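Local structure of thiosulfate sulfurtransferase TUM1 (Saccharomyces cerevisiae, 3UTN) at residues 98-102 / 173-177; 91-95 / 307-312. The protein transfers sulfur as a persulfide from the desulfurase NFS1 to UBA4 for 2-thiolation of the wobble uridine in tRNAs, and belongs to the rhodanese-type sulfurtransferases. One frame throughout, in Å; residues are numbered along the deposited sequence. Where two conformers were deposited one is given.

Contact 1 (98-102 / 173-177); sequences KKVFD and HYESS
D102, near the start of helix 98-107, faces the extended peptide Y174-S176 and bonds to its backbone, so that a helix of the N-terminal rhodanese domain is tied to the loop that follows helix 148-153. The two backbones come closest at D102 and E175, whose CA atoms are 5.2 Å apart. The tightly packed side is aromatic. In F101 CG stands anti to the backbone N (chi1 180°), beside the carbonyl carbon, and from there the ring reaches Y174; CE2 of F101 and CE2 of Y174 meet at 3.4 Å. The rings are steeply inclined, with planes at 74°, and cross obliquely. T133 and L134 of helix 127-136 pack against F101, while the hydroxyl of Y174 is hydrogen-bonded to H139. The carboxylate of D102 lies beside these rings, with OD1 at the edge of the tyrosine ring, near its plane. The same OD1 accepts the amide N of S176 at 2.9 Å, the donor coming from well above the carboxylate plane. CB of S176 also leans on this oxygen, but its hydroxyl turns elsewhere, to the carbonyl of M137.

The other side is polar and faces solvent through K98 and E175, though D102 itself is buried. K98 runs outstretched from the helix until its last torsion bends the chain (chi4 -54°) and brings the ammonium end-on to OD2 of D102. One helical turn separates the pair, and their salt bridge is short, NZ of K98 to OD2 of D102 at 2.6 Å. E175 sets its CG against the ammonium, while its carboxylate stays beyond salt-bridge range, OE2 4.2 Å from NZ of K98. The lysine has a second acceptor across the contact: its NZ sits in the carbonyl plane of S176, on a lone pair, 2.7 Å from O.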
ATOM      1  N   LYS A  98       0.564 -17.085  -0.382  1.00 29.57           N
ATOM      2  CA  LYS A  98       1.943 -17.393  -0.067  1.00 30.69           C
ATOM      3  C   LYS A  98       2.692 -17.860  -1.312  1.00 30.71           C
ATOM      4  O   LYS A  98       3.797 -17.388  -1.587  1.00 28.68           O
ATOM      5  CB  LYS A  98       1.989 -18.470   1.011  1.00 32.64           C
ATOM      6  CG  LYS A  98       3.358 -18.711   1.614  1.00 34.61           C
ATOM      7  CD  LYS A  98       3.385 -20.062   2.312  1.00 36.05           C
ATOM      8  CE  LYS A  98       4.699 -20.278   3.041  1.00 36.61           C
ATOM      9  NZ  LYS A  98       5.859 -20.100   2.127  1.00 38.29           N
ATOM     10  N   LYS A  99       2.070 -18.767  -2.070  1.00 30.72           N
ATOM     11  CA  LYS A  99       2.697 -19.351  -3.253  1.00 31.46           C
ATOM     12  C   LYS A  99       2.927 -18.322  -4.355  1.00 29.45           C
ATOM     13  O   LYS A  99       4.039 -18.196  -4.855  1.00 28.96           O
ATOM     14  CB  LYS A  99       1.891 -20.543  -3.779  1.00 33.86           C
ATOM     15  CG  LYS A  99       2.247 -20.945  -5.204  1.00 36.09           C
ATOM     16  CD  LYS A  99       1.962 -22.408  -5.489  1.00 38.44           C
ATOM     17  CE  LYS A  99       3.239 -23.233  -5.441  1.00 40.28           C
ATOM     18  NZ  LYS A  99       4.159 -22.895  -6.566  1.00 40.86           N
ATOM     19  N   VAL A 100       1.883 -17.588  -4.725  1.00 28.51           N
ATOM     20  CA  VAL A 100       2.022 -16.525  -5.715  1.00 27.76           C
ATOM     21  C   VAL A 100       3.113 -15.563  -5.257  1.00 26.25           C
ATOM     22  O   VAL A 100       3.986 -15.197  -6.034  1.00 26.09           O
ATOM     23  CB  VAL A 100       0.686 -15.796  -5.972  1.00 27.51           C
ATOM     24  CG1 VAL A 100       0.905 -14.449  -6.650  1.00 27.38           C
ATOM     25  CG2 VAL A 100      -0.223 -16.671  -6.825  1.00 28.07           C
ATOM     26  N   PHE A 101       3.091 -15.197  -3.982  1.00 25.69           N
ATOM     27  CA  PHE A 101       4.101 -14.301  -3.470  1.00 25.69           C
ATOM     28  C   PHE A 101       5.501 -14.888  -3.577  1.00 25.44           C
ATOM     29  O   PHE A 101       6.390 -14.265  -4.137  1.00 24.51           O
ATOM     30  CB  PHE A 101       3.835 -13.909  -2.033  1.00 25.59           C
ATOM     31  CG  PHE A 101       4.871 -12.988  -1.491  1.00 25.56           C
ATOM     32  CD1 PHE A 101       4.821 -11.630  -1.789  1.00 25.21           C
ATOM     33  CD2 PHE A 101       5.926 -13.479  -0.726  1.00 24.91           C
ATOM     34  CE1 PHE A 101       5.787 -10.772  -1.303  1.00 24.72           C
ATOM     35  CE2 PHE A 101       6.892 -12.622  -0.239  1.00 24.64           C
ATOM     36  CZ  PHE A 101       6.823 -11.266  -0.530  1.00 24.67           C
ATOM     37  N   ASP A 102       5.687 -16.085  -3.027  1.00 26.72           N
ATOM     38  CA  ASP A 102       6.984 -16.746  -3.051  1.00 27.90           C
ATOM     39  C   ASP A 102       7.476 -16.945  -4.468  1.00 27.50           C
ATOM     40  O   ASP A 102       8.640 -16.690  -4.761  1.00 28.34           O
ATOM     41  CB  ASP A 102       6.917 -18.084  -2.326  1.00 29.83           C
ATOM     42  CG  ASP A 102       6.748 -17.920  -0.844  1.00 31.61           C
ATOM     43  OD1 ASP A 102       6.876 -16.773  -0.357  1.00 32.31           O
ATOM     44  OD2 ASP A 102       6.478 -18.930  -0.165  1.00 33.52           O
ATOM     45  N   HIS A 173      15.016 -19.131  -4.832  1.00 34.31           N
ATOM     46  CA  HIS A 173      13.999 -19.959  -4.213  0.51 34.88           C
ATOM     47  C   HIS A 173      13.556 -19.274  -2.956  1.00 33.93           C
ATOM     48  O   HIS A 173      14.004 -19.603  -1.861  1.00 36.99           O
ATOM     49  CB  HIS A 173      14.534 -21.362  -3.953  0.51 36.14           C
ATOM     50  CG  HIS A 173      14.888 -22.116  -5.214  0.51 37.27           C
ATOM     51  ND1 HIS A 173      16.066 -21.953  -5.847  0.51 38.05           N
ATOM     52  CD2 HIS A 173      14.164 -23.046  -5.960  0.51 37.95           C
ATOM     53  CE1 HIS A 173      16.100 -22.741  -6.937  0.51 38.40           C
ATOM     54  NE2 HIS A 173      14.935 -23.411  -7.005  0.51 38.31           N
ATOM     55  N   TYR A 174      12.689 -18.291  -3.121  1.00 32.30           N
ATOM     56  CA  TYR A 174      12.213 -17.512  -2.011  1.00 30.05           C
ATOM     57  C   TYR A 174      11.007 -18.189  -1.412  1.00 29.78           C
ATOM     58  O   TYR A 174      10.060 -18.540  -2.113  1.00 29.90           O
ATOM     59  CB  TYR A 174      11.822 -16.129  -2.488  1.00 28.18           C
ATOM     60  CG  TYR A 174      11.424 -15.188  -1.381  1.00 26.55           C
ATOM     61  CD1 TYR A 174      12.295 -14.198  -0.953  1.00 26.18           C
ATOM     62  CD2 TYR A 174      10.172 -15.277  -0.777  1.00 26.33           C
ATOM     63  CE1 TYR A 174      11.933 -13.322   0.047  1.00 25.93           C
ATOM     64  CE2 TYR A 174       9.802 -14.407   0.226  1.00 25.65           C
ATOM     65  CZ  TYR A 174      10.687 -13.430   0.627  1.00 25.62           C
ATOM     66  OH  TYR A 174      10.332 -12.561   1.616  1.00 25.02           O
ATOM     67  N   GLU A 175      11.037 -18.349  -0.103  1.00 31.01           N
ATOM     68  CA  GLU A 175       9.916 -18.943   0.579  1.00 32.84           C
ATOM     69  C   GLU A 175       9.656 -18.186   1.854  1.00 31.85           C
ATOM     70  O   GLU A 175      10.470 -18.203   2.775  1.00 31.17           O
ATOM     71  CB  GLU A 175      10.189 -20.417   0.865  1.00 35.17           C
ATOM     72  CG  GLU A 175       8.955 -21.188   1.287  1.00 38.87           C
ATOM     73  CD  GLU A 175       9.196 -22.679   1.327  1.00 40.85           C
ATOM     74  OE1 GLU A 175      10.097 -23.153   0.600  1.00 41.77           O
ATOM     75  OE2 GLU A 175       8.481 -23.368   2.085  1.00 43.71           O
ATOM     76  N   SER A 176       8.519 -17.503   1.889  1.00 31.74           N
ATOM     77  CA  SER A 176       8.083 -16.814   3.085  1.00 32.40           C
ATOM     78  C   SER A 176       7.983 -17.826   4.215  1.00 33.17           C
ATOM     79  O   SER A 176       7.269 -18.821   4.105  1.00 33.93           O
ATOM     80  CB  SER A 176       6.732 -16.151   2.852  1.00 31.72           C
ATOM     81  OG  SER A 176       6.242 -15.598   4.061  1.00 32.23           O
ATOM     82  N   SER A 177       8.727 -17.580   5.286  1.00 34.30           N
ATOM     83  CA  SER A 177       8.742 -18.476   6.435  1.00 35.52           C
ATOM     84  C   SER A 177       7.619 -18.102   7.390  1.00 35.77           C
ATOM     85  O   SER A 177       7.149 -18.926   8.174  1.00 36.04           O
ATOM     86  CB  SER A 177      10.090 -18.398   7.147  1.00 35.99           C
ATOM     87  OG  SER A 177      10.340 -17.086   7.612  1.00 38.05           O
TER

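Contact 2 (91-95 / 307-312)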
ATOM      1  N   TYR A  91     -12.157  -9.987  -6.476  1.00 31.67           N
ATOM      2  CA  TYR A  91     -11.896  -8.654  -5.966  1.00 30.30           C
ATOM      3  C   TYR A  91     -10.499  -8.230  -6.371  1.00 29.59           C
ATOM      4  O   TYR A  91      -9.584  -9.047  -6.397  1.00 30.26           O
ATOM      5  CB  TYR A  91     -12.096  -8.626  -4.446  1.00 30.27           C
ATOM      6  CG  TYR A  91     -13.301  -9.443  -4.057  1.00 30.63           C
ATOM      7  CD1 TYR A  91     -14.574  -9.066  -4.477  1.00 30.55           C
ATOM      8  CD2 TYR A  91     -13.166 -10.623  -3.331  1.00 30.38           C
ATOM      9  CE1 TYR A  91     -15.687  -9.820  -4.155  1.00 30.79           C
ATOM     10  CE2 TYR A  91     -14.276 -11.387  -3.007  1.00 31.37           C
ATOM     11  CZ  TYR A  91     -15.531 -10.975  -3.421  1.00 31.21           C
ATOM     12  OH  TYR A  91     -16.641 -11.718  -3.117  1.00 32.28           O
ATOM     13  N   PRO A  92     -10.343  -6.948  -6.722  1.00 28.83           N
ATOM     14  CA  PRO A  92      -9.074  -6.420  -7.188  1.00 28.93           C
ATOM     15  C   PRO A  92      -8.023  -6.395  -6.087  1.00 28.04           C
ATOM     16  O   PRO A  92      -8.359  -6.269  -4.906  1.00 27.06           O
ATOM     17  CB  PRO A  92      -9.419  -4.990  -7.623  1.00 29.12           C
ATOM     18  CG  PRO A  92     -10.682  -4.658  -6.912  1.00 29.19           C
ATOM     19  CD  PRO A  92     -11.418  -5.945  -6.761  1.00 28.93           C
ATOM     20  N   HIS A  93      -6.766  -6.541  -6.496  1.00 28.18           N
ATOM     21  CA  HIS A  93      -5.606  -6.320  -5.637  1.00 28.28           C
ATOM     22  C   HIS A  93      -5.694  -7.020  -4.330  1.00 28.14           C
ATOM     23  O   HIS A  93      -5.338  -6.466  -3.293  1.00 28.35           O
ATOM     24  CB  HIS A  93      -5.407  -4.833  -5.411  1.00 30.17           C
ATOM     25  CG  HIS A  93      -5.264  -4.059  -6.683  1.00 32.03           C
ATOM     26  ND1 HIS A  93      -4.314  -4.340  -7.590  1.00 33.76           N
ATOM     27  CD2 HIS A  93      -5.994  -2.996  -7.193  1.00 33.30           C
ATOM     28  CE1 HIS A  93      -4.429  -3.502  -8.627  1.00 33.92           C
ATOM     29  NE2 HIS A  93      -5.458  -2.677  -8.384  1.00 34.46           N
ATOM     30  N   MET A  94      -6.182  -8.252  -4.373  1.00 26.72           N
ATOM     31  CA  MET A  94      -6.276  -9.045  -3.178  1.00 26.99           C
ATOM     32  C   MET A  94      -4.915  -9.595  -2.876  1.00 26.00           C
ATOM     33  O   MET A  94      -4.173  -9.983  -3.776  1.00 26.18           O
ATOM     34  CB  MET A  94      -7.304 -10.159  -3.329  1.00 27.14           C
ATOM     35  CG  MET A  94      -8.723  -9.625  -3.371  1.00 28.13           C
ATOM     36  SD  MET A  94      -9.034  -8.438  -2.054  1.00 28.60           S
ATOM     37  CE  MET A  94      -9.020  -9.529  -0.630  1.00 27.46           C
ATOM     38  N   PHE A  95      -4.592  -9.605  -1.596  1.00 25.93           N
ATOM     39  CA  PHE A  95      -3.293 -10.023  -1.147  1.00 25.47           C
ATOM     40  C   PHE A  95      -2.922 -11.352  -1.773  1.00 25.99           C
ATOM     41  O   PHE A  95      -3.757 -12.257  -1.839  1.00 26.29           O
ATOM     42  CB  PHE A  95      -3.282 -10.148   0.361  1.00 25.61           C
ATOM     43  CG  PHE A  95      -1.919 -10.076   0.934  1.00 25.65           C
ATOM     44  CD1 PHE A  95      -1.297  -8.847   1.090  1.00 25.02           C
ATOM     45  CD2 PHE A  95      -1.237 -11.229   1.275  1.00 25.58           C
ATOM     46  CE1 PHE A  95      -0.023  -8.769   1.603  1.00 25.51           C
ATOM     47  CE2 PHE A  95       0.042 -11.157   1.785  1.00 25.78           C
ATOM     48  CZ  PHE A  95       0.652  -9.930   1.942  1.00 25.81           C
ATOM     49  N   ASP A 307      -8.345  -5.666   3.113  1.00 21.79           N
ATOM     50  CA  ASP A 307      -7.812  -5.850   1.787  1.00 22.44           C
ATOM     51  C   ASP A 307      -8.934  -5.878   0.765  1.00 22.79           C
ATOM     52  O   ASP A 307      -8.870  -5.179  -0.242  1.00 22.71           O
ATOM     53  CB  ASP A 307      -6.974  -7.116   1.727  1.00 23.24           C
ATOM     54  CG  ASP A 307      -6.226  -7.250   0.434  1.00 23.55           C
ATOM     55  OD1 ASP A 307      -5.966  -6.222  -0.224  1.00 23.67           O
ATOM     56  OD2 ASP A 307      -5.898  -8.389   0.073  1.00 24.66           O
ATOM     57  N   GLY A 308      -9.973  -6.661   1.049  1.00 23.36           N
ATOM     58  CA  GLY A 308     -11.132  -6.748   0.168  1.00 23.08           C
ATOM     59  C   GLY A 308     -11.597  -5.358  -0.181  1.00 23.01           C
ATOM     60  O   GLY A 308     -11.971  -5.072  -1.323  1.00 22.96           O
ATOM     61  N   SER A 309     -11.543  -4.487   0.822  1.00 23.22           N
ATOM     62  CA  SER A 309     -11.866  -3.084   0.661  1.00 23.18           C
ATOM     63  C   SER A 309     -13.263  -2.898   0.094  1.00 23.57           C
ATOM     64  O   SER A 309     -14.089  -3.822   0.103  1.00 22.76           O
ATOM     65  CB  SER A 309     -10.804  -2.376  -0.182  1.00 23.60           C
ATOM     66  OG  SER A 309      -9.687  -2.058   0.622  1.00 24.22           O
ATOM     67  N   TRP A 310     -13.512  -1.701  -0.411  1.00 23.72           N
ATOM     68  CA  TRP A 310     -14.836  -1.305  -0.815  1.00 24.43           C
ATOM     69  C   TRP A 310     -15.423  -2.225  -1.837  1.00 24.70           C
ATOM     70  O   TRP A 310     -16.591  -2.594  -1.748  1.00 24.76           O
ATOM     71  CB  TRP A 310     -14.817   0.113  -1.340  1.00 25.26           C
ATOM     72  CG  TRP A 310     -16.190   0.567  -1.700  1.00 25.91           C
ATOM     73  CD1 TRP A 310     -16.652   0.971  -2.939  1.00 26.51           C
ATOM     74  CD2 TRP A 310     -17.349   0.633  -0.817  1.00 26.09           C
ATOM     75  NE1 TRP A 310     -17.977   1.302  -2.878  1.00 26.35           N
ATOM     76  CE2 TRP A 310     -18.455   1.123  -1.634  1.00 26.17           C
ATOM     77  CE3 TRP A 310     -17.568   0.361   0.525  1.00 25.66           C
ATOM     78  CZ2 TRP A 310     -19.722   1.314  -1.111  1.00 26.63           C
ATOM     79  CZ3 TRP A 310     -18.847   0.551   1.036  1.00 25.43           C
ATOM     80  CH2 TRP A 310     -19.895   1.020   0.239  1.00 26.54           C
ATOM     81  N   THR A 311     -14.605  -2.616  -2.805  1.00 24.99           N
ATOM     82  CA  THR A 311     -15.054  -3.485  -3.880  1.00 26.22           C
ATOM     83  C   THR A 311     -15.615  -4.785  -3.341  1.00 25.87           C
ATOM     84  O   THR A 311     -16.759  -5.141  -3.623  1.00 25.76           O
ATOM     85  CB  THR A 311     -13.920  -3.783  -4.862  1.00 26.16           C
ATOM     86  OG1 THR A 311     -13.470  -2.546  -5.424  1.00 26.93           O
ATOM     87  CG2 THR A 311     -14.415  -4.700  -5.964  1.00 26.95           C
ATOM     88  N   GLU A 312     -14.808  -5.488  -2.558  1.00 25.71           N
ATOM     89  CA  GLU A 312     -15.269  -6.716  -1.964  1.00 26.21           C
ATOM     90  C   GLU A 312     -16.437  -6.426  -1.051  1.00 26.50           C
ATOM     91  O   GLU A 312     -17.411  -7.171  -1.031  1.00 26.10           O
ATOM     92  CB  GLU A 312     -14.168  -7.391  -1.177  1.00 26.71           C
ATOM     93  CG  GLU A 312     -14.601  -8.723  -0.616  1.00 27.25           C
ATOM     94  CD  GLU A 312     -13.775  -9.150   0.564  1.00 27.73           C
ATOM     95  OE1 GLU A 312     -13.489  -8.304   1.440  1.00 28.03           O
ATOM     96  OE2 GLU A 312     -13.427 -10.340   0.618  1.00 28.58           O
TER
HETATM   97  O   HOH W   1     -10.599  -5.220  -3.632  1.00 30.25           O
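Y91 and E312 mark the nearest backbone approach at one end, their CA atoms 5.6 Å apart, and M94 and D307 the nearest at the other. Segment 91-95 is an irregular loop of the first rhodanese domain; 307-312 leaves strand 303-306 of the second and runs into helix 309-317, where the amide of E312 bonds back to the carbonyl of G308. Between the two backbones a water is hydrogen-bonded to O of P92 and to O of G308, the latter at 2.7 Å.

The flat ring of Y91 lies against the helix. CG of E312 sits over the centre of one face, 3.5 Å from the ring centroid and only 7° off the normal, a CH-pi contact. Beyond CG the chain rises off the ring face, its carboxylate 66° from the ring plane, with OE1 bonded to Y306 and OE2 in a salt bridge with K316. With Y91 cut back to alanine, the CG of E312 would probably lose its aromatic cover and a gap would open beside the helix. Next along, CD of P92 presses on CG2 of T311 at 3.3 Å, tighter than usual for two carbons; the threonine hydroxyl itself bonds to O of G283. M94 folds back on itself through chi2 and chi3, which lays its SD 3.5 Å from CA of G308 and brings CE near D307.

OD2 of D307 takes the amide N of F95 in a hydrogen bond modelled at 2.4 Å, a length too short to trust in detail. OD1 of D307 forms a salt bridge with R129, which probably offsets the nearby carbonyl O of H93, another acceptor. One aspartate, about 7 Å from the persulfide-forming C282 between side chains, thus joins both domains beside the active site.

How the contacts relate
Contact 1 stays with the first rhodanese domain and the chain leading out of it, whereas contact 2 crosses between the two domains. Their centres are 21 Å apart and no side chains touch between them, yet 91-95 runs almost directly into 98-102, so one short piece of chain serves both. Helix 127-136 also borders both, against F101 in contact 1 and F95 in contact 2. Contact 1 lies farther from the centre of the chain and grades from buried rings and a buried aspartate to a lysine and a glutamate at the surface. Contact 2, more central and only partly buried, relies on apolar packing, a bridging water and an aspartate close to the catalytic cysteine.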